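Glycosylation Associate Protein 1 (Streptococcus agalactiae serotype V, PDB 6OYC) probably works in the accessory Sec system, within a complex of glycosylation-associated proteins linked to the glycosylation and secretion of a bacterial protein substrate. Local coordinates at residues Y321-R326 against L436-A441; K330-S335 against Y367-E372; T409-L412 against D416-N419; I428-I433 against Y465-I470. One frame throughout, in Å; residues are numbered along the deposited sequence.

Contact 1 (Y321-R326 against L436-A441); sequences YFVVDR and LYTQIA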
loop_
_atom_site.group_PDB
_atom_site.type_symbol
_atom_site.label_atom_id
_atom_site.label_comp_id
_atom_site.label_asym_id
_atom_site.label_seq_id
_atom_site.Cartn_x
_atom_site.Cartn_y
_atom_site.Cartn_z
ATOM N N TYR A 321 18.599 -10.060 5.008
ATOM C CA TYR A 321 17.431 -9.926 4.138
ATOM C C TYR A 321 17.890 -9.244 2.850
ATOM O O TYR A 321 18.131 -8.035 2.842
ATOM C CB TYR A 321 16.370 -9.105 4.880
ATOM C CG TYR A 321 15.006 -8.887 4.239
ATOM C CD1 TYR A 321 14.792 -7.848 3.326
ATOM C CD2 TYR A 321 13.907 -9.653 4.622
ATOM C CE1 TYR A 321 13.526 -7.632 2.774
ATOM C CE2 TYR A 321 12.643 -9.433 4.078
ATOM C CZ TYR A 321 12.463 -8.429 3.150
ATOM O OH TYR A 321 11.222 -8.204 2.601
ATOM N N PHE A 322 18.024 -10.013 1.762
ATOM C CA PHE A 322 18.743 -9.578 0.558
ATOM C C PHE A 322 17.789 -9.434 -0.625
ATOM O O PHE A 322 17.355 -10.438 -1.214
ATOM C CB PHE A 322 19.866 -10.560 0.228
ATOM C CG PHE A 322 20.907 -10.029 -0.741
ATOM C CD1 PHE A 322 20.577 -9.711 -2.054
ATOM C CD2 PHE A 322 22.237 -9.900 -0.351
ATOM C CE1 PHE A 322 21.553 -9.261 -2.950
ATOM C CE2 PHE A 322 23.220 -9.443 -1.250
ATOM C CZ PHE A 322 22.869 -9.119 -2.542
ATOM N N VAL A 323 17.506 -8.191 -1.003
ATOM C CA VAL A 323 16.587 -7.918 -2.105
ATOM C C VAL A 323 17.309 -8.170 -3.419
ATOM O O VAL A 323 18.371 -7.593 -3.666
ATOM C CB VAL A 323 16.053 -6.475 -2.028
ATOM C CG1 VAL A 323 15.192 -6.123 -3.272
ATOM C CG2 VAL A 323 15.247 -6.275 -0.749
ATOM N N VAL A 324 16.735 -9.026 -4.273
ATOM C CA VAL A 324 17.384 -9.369 -5.541
ATOM C C VAL A 324 16.763 -8.672 -6.756
ATOM O O VAL A 324 17.369 -8.695 -7.840
ATOM C CB VAL A 324 17.408 -10.899 -5.753
ATOM C CG1 VAL A 324 18.197 -11.569 -4.625
ATOM C CG2 VAL A 324 15.976 -11.459 -5.849
ATOM N N ASP A 325 15.609 -8.020 -6.605
ATOM C CA ASP A 325 14.971 -7.306 -7.710
ATOM C C ASP A 325 15.881 -6.236 -8.311
ATOM O O ASP A 325 16.649 -5.570 -7.615
ATOM C CB ASP A 325 13.672 -6.643 -7.241
ATOM C CG ASP A 325 12.625 -7.651 -6.843
ATOM O OD1 ASP A 325 12.507 -8.704 -7.514
ATOM O OD2 ASP A 325 11.942 -7.412 -5.837
ATOM N N ARG A 326 15.745 -6.059 -9.623
ATOM C CA ARG A 326 16.471 -5.100 -10.449
ATOM C C ARG A 326 17.958 -5.385 -10.531
ATOM O O ARG A 326 18.694 -4.577 -11.100
ATOM C CB ARG A 326 16.278 -3.654 -9.986
ATOM C CG ARG A 326 14.844 -3.224 -9.789
ATOM C CD ARG A 326 14.856 -1.838 -9.160
ATOM N NE ARG A 326 13.522 -1.301 -8.936
ATOM C CZ ARG A 326 12.768 -0.771 -9.889
ATOM N NH1 ARG A 326 13.227 -0.707 -11.138
ATOM N NH2 ARG A 326 11.560 -0.304 -9.590
ATOM N N LEU A 436 11.245 1.008 -1.922
ATOM C CA LEU A 436 10.885 2.078 -0.996
ATOM C C LEU A 436 10.371 1.521 0.323
ATOM O O LEU A 436 10.810 1.950 1.401
ATOM C CB LEU A 436 9.831 2.993 -1.626
ATOM C CG LEU A 436 9.251 4.027 -0.649
ATOM C CD1 LEU A 436 10.359 4.991 -0.250
ATOM C CD2 LEU A 436 8.038 4.790 -1.219
ATOM N N TYR A 437 9.422 0.577 0.266
ATOM C CA TYR A 437 8.842 0.090 1.505
ATOM C C TYR A 437 9.907 -0.570 2.378
ATOM O O TYR A 437 9.896 -0.418 3.603
ATOM C CB TYR A 437 7.686 -0.880 1.247
ATOM C CG TYR A 437 7.092 -1.257 2.590
ATOM C CD1 TYR A 437 6.367 -0.326 3.326
ATOM C CD2 TYR A 437 7.335 -2.493 3.171
ATOM C CE1 TYR A 437 5.850 -0.635 4.588
ATOM C CE2 TYR A 437 6.814 -2.813 4.447
ATOM C CZ TYR A 437 6.078 -1.878 5.144
ATOM O OH TYR A 437 5.568 -2.159 6.398
ATOM N N THR A 438 10.846 -1.290 1.760
ATOM C CA THR A 438 11.950 -1.895 2.503
ATOM C C THR A 438 12.782 -0.837 3.220
ATOM O O THR A 438 13.193 -1.037 4.369
ATOM C CB THR A 438 12.823 -2.722 1.553
ATOM O OG1 THR A 438 12.022 -3.742 0.947
ATOM C CG2 THR A 438 13.981 -3.384 2.294
ATOM N N GLN A 439 13.044 0.295 2.558
ATOM C CA GLN A 439 13.756 1.389 3.218
ATOM C C GLN A 439 12.974 1.906 4.422
ATOM O O GLN A 439 13.544 2.122 5.499
ATOM C CB GLN A 439 14.019 2.524 2.233
ATOM C CG GLN A 439 14.941 2.164 1.102
ATOM C CD GLN A 439 15.152 3.329 0.168
ATOM O OE1 GLN A 439 14.239 3.741 -0.568
ATOM N NE2 GLN A 439 16.348 3.891 0.207
ATOM N N ILE A 440 11.662 2.127 4.248
ATOM C CA ILE A 440 10.818 2.582 5.356
ATOM C C ILE A 440 10.855 1.584 6.499
ATOM O O ILE A 440 10.951 1.963 7.672
ATOM C CB ILE A 440 9.374 2.811 4.876
ATOM C CG1 ILE A 440 9.286 4.070 4.006
ATOM C CG2 ILE A 440 8.419 2.895 6.062
ATOM C CD1 ILE A 440 8.111 4.033 3.047
ATOM N N ALA A 441 10.757 0.291 6.176
ATOM C CA ALA A 441 10.820 -0.733 7.209
ATOM C C ALA A 441 12.160 -0.684 7.941
ATOM O O ALA A 441 12.223 -0.903 9.158
ATOM C CB ALA A 441 10.576 -2.109 6.587
#
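T438 meets Y321 and V323 with a single methyl, its CG2, at the start of helix 436-445, and this small apolar touch is the whole direct contact between the two segments. Before it on the helix, Y437 packs its ring on I417 and I418 of helix 414-420, while its hydroxyl bonds D304. Next is T438, whose CA lies 8.9 Å from the CA of V323, so the helix is a full side-chain layer away from the strand. Its CG2 stands anti to the backbone N, which carries the methyl out to the strand: it comes within 4.3 Å of CE1 on the Y321 ring and within 4.4 Å of CG2 of V323. OG1, on the other branch, belongs to a polar group. It is hydrogen-bonded to D435, just before the helix, and to the hydroxyl of Y356, which also bonds the hydroxyl of Y321. The turn that carries T438 is regular: I440 N bonds L436 O, and A441 N bonds Y437 O at 2.8 Å. In fold terms this is a helix lying against a central strand of the six-stranded parallel sheet in a Rossmann-like unit, in keeping with the GT-B relationship of the family. The chemistry is divided by branch: the methyl of T438 gives ordinary van der Waals packing to the strand, and its hydroxyl is linked to that of Y321 through the hydroxyl of Y356, so this polar tie between strand and helix is indirect while all three touching residues remain buried.

Contact 2 (K330-S335 against Y367-E372); sequences KELQKS and YDYLKE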
loop_
_atom_site.group_PDB
_atom_site.type_symbol
_atom_site.label_atom_id
_atom_site.label_comp_id
_atom_site.label_asym_id
_atom_site.label_seq_id
_atom_site.Cartn_x
_atom_site.Cartn_y
_atom_site.Cartn_z
ATOM N N LYS A 330 24.895 -10.761 -13.628
ATOM C CA LYS A 330 26.287 -10.588 -13.214
ATOM C C LYS A 330 26.385 -9.944 -11.838
ATOM O O LYS A 330 27.313 -10.242 -11.080
ATOM C CB LYS A 330 27.068 -9.777 -14.260
ATOM C CG LYS A 330 26.725 -8.281 -14.344
ATOM C CD LYS A 330 25.898 -7.931 -15.607
ATOM C CE LYS A 330 25.629 -6.423 -15.730
ATOM N NZ LYS A 330 24.774 -6.163 -16.889
ATOM N N GLU A 331 25.436 -9.080 -11.488
ATOM C CA GLU A 331 25.420 -8.518 -10.143
ATOM C C GLU A 331 25.038 -9.569 -9.109
ATOM O O GLU A 331 25.526 -9.527 -7.977
ATOM C CB GLU A 331 24.461 -7.332 -10.085
ATOM C CG GLU A 331 25.009 -6.103 -10.772
ATOM C CD GLU A 331 23.942 -5.084 -11.115
ATOM O OE1 GLU A 331 22.727 -5.396 -11.029
ATOM O OE2 GLU A 331 24.334 -3.959 -11.488
ATOM N N LEU A 332 24.175 -10.518 -9.474
ATOM C CA LEU A 332 23.905 -11.616 -8.558
ATOM C C LEU A 332 25.145 -12.470 -8.387
ATOM O O LEU A 332 25.491 -12.867 -7.264
ATOM C CB LEU A 332 22.725 -12.452 -9.055
ATOM C CG LEU A 332 21.411 -11.666 -9.041
ATOM C CD1 LEU A 332 20.249 -12.446 -9.656
ATOM C CD2 LEU A 332 21.084 -11.191 -7.631
ATOM N N GLN A 333 25.843 -12.735 -9.489
ATOM C CA GLN A 333 27.085 -13.489 -9.422
ATOM C C GLN A 333 28.070 -12.816 -8.476
ATOM O O GLN A 333 28.531 -13.425 -7.502
ATOM C CB GLN A 333 27.672 -13.635 -10.822
ATOM C CG GLN A 333 27.176 -14.844 -11.579
ATOM C CD GLN A 333 28.250 -15.437 -12.482
ATOM O OE1 GLN A 333 29.404 -14.994 -12.459
ATOM N NE2 GLN A 333 27.879 -16.440 -13.283
ATOM N N LYS A 334 28.384 -11.543 -8.727
ATOM C CA LYS A 334 29.333 -10.848 -7.861
ATOM C C LYS A 334 28.875 -10.879 -6.412
ATOM O O LYS A 334 29.702 -10.962 -5.494
ATOM C CB LYS A 334 29.520 -9.398 -8.324
ATOM C CG LYS A 334 30.508 -9.214 -9.478
ATOM C CD LYS A 334 29.970 -8.240 -10.530
ATOM C CE LYS A 334 31.046 -7.284 -11.035
ATOM N NZ LYS A 334 32.224 -7.984 -11.618
ATOM N N SER A 335 27.559 -10.833 -6.188
ATOM C CA SER A 335 27.040 -10.826 -4.822
ATOM C C SER A 335 27.229 -12.181 -4.149
ATOM O O SER A 335 27.671 -12.247 -3.002
ATOM C CB SER A 335 25.562 -10.429 -4.820
ATOM O OG SER A 335 25.397 -9.096 -5.272
ATOM N N TYR A 367 14.652 -17.150 -9.500
ATOM C CA TYR A 367 14.926 -18.259 -8.589
ATOM C C TYR A 367 15.734 -19.351 -9.283
ATOM O O TYR A 367 16.689 -19.880 -8.709
ATOM C CB TYR A 367 13.613 -18.831 -8.040
ATOM C CG TYR A 367 13.844 -20.060 -7.207
ATOM C CD1 TYR A 367 14.277 -19.955 -5.891
ATOM C CD2 TYR A 367 13.682 -21.325 -7.746
ATOM C CE1 TYR A 367 14.518 -21.083 -5.121
ATOM C CE2 TYR A 367 13.922 -22.457 -6.989
ATOM C CZ TYR A 367 14.343 -22.333 -5.678
ATOM O OH TYR A 367 14.578 -23.465 -4.931
ATOM N N ASP A 368 15.353 -19.700 -10.520
ATOM C CA ASP A 368 16.094 -20.693 -11.293
ATOM C C ASP A 368 17.540 -20.273 -11.472
ATOM O O ASP A 368 18.453 -21.091 -11.324
ATOM C CB ASP A 368 15.451 -20.899 -12.668
ATOM C CG ASP A 368 14.179 -21.710 -12.609
ATOM O OD1 ASP A 368 13.962 -22.402 -11.604
ATOM O OD2 ASP A 368 13.405 -21.665 -13.581
ATOM N N TYR A 369 17.773 -18.999 -11.787
ATOM C CA TYR A 369 19.152 -18.558 -11.939
ATOM C C TYR A 369 19.897 -18.621 -10.611
ATOM O O TYR A 369 21.041 -19.084 -10.563
ATOM C CB TYR A 369 19.212 -17.152 -12.535
ATOM C CG TYR A 369 20.633 -16.708 -12.731
ATOM C CD1 TYR A 369 21.341 -17.041 -13.884
ATOM C CD2 TYR A 369 21.288 -15.995 -11.743
ATOM C CE1 TYR A 369 22.668 -16.646 -14.043
ATOM C CE2 TYR A 369 22.592 -15.609 -11.885
ATOM C CZ TYR A 369 23.282 -15.927 -13.028
ATOM O OH TYR A 369 24.587 -15.513 -13.125
ATOM N N LEU A 370 19.270 -18.165 -9.521
ATOM C CA LEU A 370 19.944 -18.206 -8.225
ATOM C C LEU A 370 20.298 -19.636 -7.834
ATOM O O LEU A 370 21.391 -19.892 -7.315
ATOM C CB LEU A 370 19.069 -17.571 -7.150
ATOM C CG LEU A 370 19.140 -16.061 -7.010
ATOM C CD1 LEU A 370 18.244 -15.639 -5.872
ATOM C CD2 LEU A 370 20.571 -15.638 -6.769
ATOM N N LYS A 371 19.393 -20.586 -8.092
ATOM C CA LYS A 371 19.692 -21.980 -7.780
ATOM C C LYS A 371 20.910 -22.469 -8.561
ATOM O O LYS A 371 21.796 -23.120 -7.997
ATOM C CB LYS A 371 18.472 -22.864 -8.061
ATOM C CG LYS A 371 18.434 -24.158 -7.238
ATOM C CD LYS A 371 17.276 -25.087 -7.647
ATOM C CE LYS A 371 17.507 -26.529 -7.162
ATOM N NZ LYS A 371 17.141 -27.586 -8.162
ATOM N N GLU A 372 20.982 -22.154 -9.859
ATOM C CA GLU A 372 22.103 -22.638 -10.665
ATOM C C GLU A 372 23.406 -21.967 -10.258
ATOM O O GLU A 372 24.449 -22.622 -10.179
ATOM C CB GLU A 372 21.840 -22.408 -12.153
ATOM C CG GLU A 372 21.121 -23.545 -12.854
ATOM C CD GLU A 372 21.819 -24.881 -12.676
ATOM O OE1 GLU A 372 23.064 -24.900 -12.524
ATOM O OE2 GLU A 372 21.114 -25.912 -12.689
#
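L332 and Y369 make the apolar heart of this helix pair, with CB of L332 4.2 Å from CE2 of the ring. Beside them L332 CD1 meets L370 CD2 at 4.3 Å, methyl against methyl. The two short helical segments run roughly the same way, with a crossing angle of -38° and axes 10.8 Å apart at closest approach. They belong to helices 329-344 and 360-375, which connect strands 318-323, 349-354 and 406-409 in two successive beta-alpha-beta crossovers.

The polar part lies where Q333 is exposed to solvent. With CG anti to its backbone N (chi1 -178°), Y369 sends its ring across to helix 329-344, and its hydroxyl reaches Q333. The glutamine chain, bent at chi2, crosses the tyrosine at about a right angle, and its CG sits at the ring edge, near the ring plane, 3.1 Å from the OH. NE2 gives that oxygen a weak hydrogen bond of 3.4 Å, the amide and ring planes 21° apart. An aromatic interaction adds to this: the ring of Y369 also stacks with that of H329.

Taken together, the buried leucines supply dispersion packing, whereas the exposed amide adds little directional grip. The pairing of these helices should therefore depend mainly on fitting of apolar side chains and on the tyrosine ring, less on the hydrogen bond.

Contact 3 (T409-L412 against D416-N419); sequences THPL and DIIN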
loop_
_atom_site.group_PDB
_atom_site.type_symbol
_atom_site.label_atom_id
_atom_site.label_comp_id
_atom_site.label_asym_id
_atom_site.label_seq_id
_atom_site.Cartn_x
_atom_site.Cartn_y
_atom_site.Cartn_z
ATOM N N THR A 409 12.465 -16.165 -0.788
ATOM C CA THR A 409 11.080 -15.916 -0.425
ATOM C C THR A 409 10.523 -14.761 -1.247
ATOM O O THR A 409 11.258 -13.889 -1.724
ATOM C CB THR A 409 10.910 -15.613 1.075
ATOM O OG1 THR A 409 9.516 -15.539 1.373
ATOM C CG2 THR A 409 11.505 -14.274 1.435
ATOM N N HIS A 410 9.193 -14.760 -1.378
ATOM C CA HIS A 410 8.451 -13.731 -2.101
ATOM C C HIS A 410 7.320 -13.232 -1.211
ATOM O O HIS A 410 6.210 -13.771 -1.243
ATOM C CB HIS A 410 7.907 -14.275 -3.423
ATOM C CG HIS A 410 6.889 -13.378 -4.064
ATOM N ND1 HIS A 410 7.138 -12.048 -4.336
ATOM C CD2 HIS A 410 5.617 -13.613 -4.463
ATOM C CE1 HIS A 410 6.065 -11.506 -4.880
ATOM N NE2 HIS A 410 5.131 -12.436 -4.969
ATOM N N PRO A 411 7.562 -12.207 -0.405
ATOM C CA PRO A 411 6.488 -11.674 0.453
ATOM C C PRO A 411 5.327 -11.146 -0.386
ATOM O O PRO A 411 5.536 -10.499 -1.411
ATOM C CB PRO A 411 7.176 -10.547 1.232
ATOM C CG PRO A 411 8.676 -10.752 0.998
ATOM C CD PRO A 411 8.814 -11.440 -0.309
ATOM N N LEU A 412 4.091 -11.438 0.058
ATOM C CA LEU A 412 2.870 -11.118 -0.677
ATOM C C LEU A 412 2.226 -9.802 -0.253
ATOM O O LEU A 412 1.343 -9.312 -0.958
ATOM C CB LEU A 412 1.830 -12.244 -0.505
ATOM C CG LEU A 412 2.305 -13.650 -0.926
ATOM C CD1 LEU A 412 1.386 -14.757 -0.408
ATOM C CD2 LEU A 412 2.464 -13.743 -2.433
ATOM N N ASP A 416 3.607 -9.743 5.446
ATOM C CA ASP A 416 4.702 -10.692 5.244
ATOM C C ASP A 416 6.046 -10.046 5.542
ATOM O O ASP A 416 6.844 -10.572 6.323
ATOM C CB ASP A 416 4.705 -11.194 3.809
ATOM C CG ASP A 416 3.772 -12.326 3.596
ATOM O OD1 ASP A 416 3.158 -12.773 4.583
ATOM O OD2 ASP A 416 3.626 -12.742 2.430
ATOM N N ILE A 417 6.309 -8.898 4.913
ATOM C CA ILE A 417 7.585 -8.217 5.081
ATOM C C ILE A 417 7.828 -7.931 6.545
ATOM O O ILE A 417 8.918 -8.165 7.075
ATOM C CB ILE A 417 7.605 -6.921 4.258
ATOM C CG1 ILE A 417 7.499 -7.254 2.766
ATOM C CG2 ILE A 417 8.846 -6.086 4.611
ATOM C CD1 ILE A 417 7.276 -6.033 1.908
ATOM N N ILE A 418 6.796 -7.423 7.216
ATOM C CA ILE A 418 6.892 -7.096 8.627
ATOM C C ILE A 418 7.232 -8.340 9.427
ATOM O O ILE A 418 8.111 -8.312 10.299
ATOM C CB ILE A 418 5.583 -6.444 9.108
ATOM C CG1 ILE A 418 5.417 -5.054 8.480
ATOM C CG2 ILE A 418 5.581 -6.365 10.625
ATOM C CD1 ILE A 418 4.018 -4.427 8.680
ATOM N N ASN A 419 6.571 -9.462 9.123
ATOM C CA ASN A 419 6.883 -10.687 9.842
ATOM C C ASN A 419 8.278 -11.179 9.493
ATOM O O ASN A 419 9.035 -11.589 10.379
ATOM C CB ASN A 419 5.833 -11.750 9.555
ATOM C CG ASN A 419 4.639 -11.621 10.471
ATOM O OD1 ASN A 419 4.601 -12.209 11.552
ATOM N ND2 ASN A 419 3.671 -10.809 10.065
#
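L412 gives its backbone N-H to the D416 carboxylate: N to OD2 is 2.7 Å and the bond is almost straight, with an N-H...acceptor angle of 172°. The donor arrives on the anti side of OD2, 19° out of the carboxylate plane. CG of D416 stands anti to its own carbonyl carbon (chi1 -84°), which swings the carboxylate back over the incoming loop, and L412 CB then lies 3.5 Å from OD2. Next to this bond, P411 CB packs 3.6 Å from D416 CB and equally close to I417 CG1, the proline and isoleucine side chains crossing at about a right angle. The loop thus folds back on the first turn of helix 414-420, at the switch-over of the Rossmann-like sheet, where the chain leaves edge strand 406-409 and returns beside strand 318-323 as strand 426-428. Further out, S413, just before the helix, has its OG hydrogen-bonded to N of D416, the residue whose carboxylate grips L412. P411 and I417 both rest on Y321 and Y356, and P411 also touches V354 of strand 349-354, while H410 ND1 bonds the carbonyl oxygen of S355.

Contact 4 (I428-I433 against Y465-I470); sequences IDISKI and YIIEEI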
loop_
_atom_site.group_PDB
_atom_site.type_symbol
_atom_site.label_atom_id
_atom_site.label_comp_id
_atom_site.label_asym_id
_atom_site.label_seq_id
_atom_site.Cartn_x
_atom_site.Cartn_y
_atom_site.Cartn_z
ATOM N N ILE A 428 19.945 -5.851 2.924
ATOM C CA ILE A 428 20.793 -5.537 1.775
ATOM C C ILE A 428 19.916 -5.302 0.548
ATOM O O ILE A 428 19.198 -6.206 0.091
ATOM C CB ILE A 428 21.837 -6.628 1.490
ATOM C CG1 ILE A 428 22.836 -6.728 2.645
ATOM C CG2 ILE A 428 22.613 -6.258 0.233
ATOM C CD1 ILE A 428 23.980 -7.694 2.371
ATOM N N ASP A 429 19.999 -4.096 -0.000
ATOM C CA ASP A 429 19.348 -3.770 -1.267
ATOM C C ASP A 429 20.341 -2.900 -2.030
ATOM O O ASP A 429 20.495 -1.711 -1.726
ATOM C CB ASP A 429 18.018 -3.061 -1.039
ATOM C CG ASP A 429 17.172 -2.987 -2.295
ATOM O OD1 ASP A 429 17.711 -3.244 -3.402
ATOM O OD2 ASP A 429 15.962 -2.669 -2.163
ATOM N N ILE A 430 21.031 -3.499 -2.998
ATOM C CA ILE A 430 22.183 -2.856 -3.621
ATOM C C ILE A 430 21.899 -2.427 -5.056
ATOM O O ILE A 430 22.811 -1.964 -5.746
ATOM C CB ILE A 430 23.433 -3.749 -3.566
ATOM C CG1 ILE A 430 23.132 -5.140 -4.130
ATOM C CG2 ILE A 430 23.988 -3.828 -2.144
ATOM C CD1 ILE A 430 24.368 -5.923 -4.453
ATOM N N SER A 431 20.658 -2.553 -5.523
ATOM C CA SER A 431 20.320 -2.069 -6.851
ATOM C C SER A 431 20.350 -0.544 -6.869
ATOM O O SER A 431 20.418 0.114 -5.826
ATOM C CB SER A 431 18.948 -2.588 -7.287
ATOM O OG SER A 431 17.917 -1.692 -6.901
ATOM N N LYS A 432 20.278 0.031 -8.073
ATOM C CA LYS A 432 20.255 1.489 -8.163
ATOM C C LYS A 432 18.919 2.094 -7.782
ATOM O O LYS A 432 18.871 3.297 -7.537
ATOM C CB LYS A 432 20.628 1.972 -9.564
ATOM C CG LYS A 432 21.773 1.215 -10.202
ATOM C CD LYS A 432 21.812 1.497 -11.695
ATOM C CE LYS A 432 22.754 0.554 -12.382
ATOM N NZ LYS A 432 24.101 1.145 -12.499
ATOM N N ILE A 433 17.841 1.306 -7.727
ATOM C CA ILE A 433 16.536 1.798 -7.278
ATOM C C ILE A 433 16.043 0.908 -6.143
ATOM O O ILE A 433 15.246 -0.014 -6.378
ATOM C CB ILE A 433 15.511 1.832 -8.423
ATOM C CG1 ILE A 433 16.138 2.411 -9.691
ATOM C CG2 ILE A 433 14.285 2.652 -8.018
ATOM C CD1 ILE A 433 15.295 2.219 -10.939
ATOM N N TYR A 465 25.257 1.340 5.557
ATOM C CA TYR A 465 26.586 1.340 4.969
ATOM C C TYR A 465 26.439 1.380 3.457
ATOM O O TYR A 465 25.751 0.534 2.871
ATOM C CB TYR A 465 27.377 0.108 5.409
ATOM C CG TYR A 465 28.872 0.208 5.189
ATOM C CD1 TYR A 465 29.425 0.034 3.920
ATOM C CD2 TYR A 465 29.739 0.451 6.256
ATOM C CE1 TYR A 465 30.802 0.105 3.713
ATOM C CE2 TYR A 465 31.123 0.526 6.058
ATOM C CZ TYR A 465 31.644 0.352 4.786
ATOM O OH TYR A 465 33.002 0.431 4.586
ATOM N N ILE A 466 27.068 2.374 2.839
ATOM C CA ILE A 466 27.027 2.555 1.395
ATOM C C ILE A 466 28.312 1.987 0.803
ATOM O O ILE A 466 29.412 2.477 1.095
ATOM C CB ILE A 466 26.844 4.036 1.027
ATOM C CG1 ILE A 466 25.625 4.613 1.753
ATOM C CG2 ILE A 466 26.683 4.191 -0.469
ATOM C CD1 ILE A 466 25.318 6.047 1.370
ATOM N N ILE A 467 28.180 0.950 -0.014
ATOM C CA ILE A 467 29.322 0.314 -0.658
ATOM C C ILE A 467 29.500 0.906 -2.051
ATOM O O ILE A 467 28.521 1.190 -2.760
ATOM C CB ILE A 467 29.167 -1.223 -0.709
ATOM C CG1 ILE A 467 27.945 -1.627 -1.520
ATOM C CG2 ILE A 467 29.052 -1.804 0.692
ATOM C CD1 ILE A 467 27.824 -3.112 -1.734
ATOM N N GLU A 468 30.761 1.125 -2.431
ATOM C CA GLU A 468 31.088 1.615 -3.764
ATOM C C GLU A 468 31.128 0.485 -4.776
ATOM O O GLU A 468 30.874 0.717 -5.960
ATOM C CB GLU A 468 32.435 2.343 -3.755
ATOM C CG GLU A 468 32.437 3.660 -2.980
ATOM C CD GLU A 468 33.679 3.833 -2.103
ATOM O OE1 GLU A 468 33.987 4.984 -1.713
ATOM O OE2 GLU A 468 34.352 2.817 -1.807
ATOM N N GLU A 469 31.450 -0.728 -4.336
ATOM C CA GLU A 469 31.473 -1.892 -5.204
ATOM C C GLU A 469 30.902 -3.071 -4.434
ATOM O O GLU A 469 30.875 -3.075 -3.203
ATOM C CB GLU A 469 32.896 -2.198 -5.691
ATOM C CG GLU A 469 32.964 -2.897 -7.041
ATOM C CD GLU A 469 34.371 -3.395 -7.372
ATOM O OE1 GLU A 469 35.139 -3.675 -6.423
ATOM O OE2 GLU A 469 34.706 -3.514 -8.575
ATOM N N ILE A 470 30.445 -4.081 -5.166
ATOM C CA ILE A 470 29.766 -5.195 -4.513
ATOM C C ILE A 470 30.720 -5.963 -3.598
ATOM O O ILE A 470 30.334 -6.387 -2.499
ATOM C CB ILE A 470 29.101 -6.101 -5.565
ATOM C CG1 ILE A 470 27.888 -5.376 -6.162
ATOM C CG2 ILE A 470 28.670 -7.429 -4.941
ATOM C CD1 ILE A 470 27.211 -6.111 -7.304
#
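The backbones stay apart, 8.0 Å between the CA atoms of I430 and I470, the nearest pair; segment 428-433 leaves strand 426-428 as a loop, segment 465-470 leaves strand 464-466, and side chains bridge the gap. I430 serves both of its partners, one with each branch. Its CG2 touches CD1 of I467 at 3.9 Å, and its CD1 lies 4.0 Å from both CG1 and CD1 of I470. The two chains I430 and I470 cross at about a right angle, the CD1 methyl of I430 meeting the CG1-CD1 bond of I470. In I430, CG1 sits between the backbone N and the carbonyl carbon (chi1 52°), the crowded position, and this pushes CD1 out to I470 while CG2, anti to the carbonyl carbon, meets I467; I467 has the same choice at chi1 62°. Across the two segments the contact is purely apolar; S335 of helix 329-344 touches both I430 and I470, and F322 also touches I430. Polar order in the loop comes from S431, whose OG accepts from I433 N at 3.1 Å, forming an ST turn ahead of helix 436-445. I430 O is hydrogen-bonded to T452 OG1, just after the intervening strand 449-451. Both segments emerge from the C-terminal ends of parallel strands two places apart, where loops of a Rossmann-like sheet gather, consistent with the family's GT-B relationship.

All four contacts sit in the Rossmann-like unit around strand 318-323. Contacts 1 and 4 share the sheet directly, their centres about 11 Å apart, with V323 N 2.8 Å from I428 O, a probable backbone hydrogen bond. Contact 3 is also about 11 Å from contact 1 between centres, meeting it where Y321 OH lies 3.9 Å from P411 CG. F322 and V324 reach instead to helix 329-344, and F322 CZ comes 3.7 Å from S335 OG, joining contact 1 to contact 2. S335 OG in turn lies 3.4 Å from I430 CD1 of contact 4. Contacts 2 and 3 stay about 7 Å apart at nearest atoms.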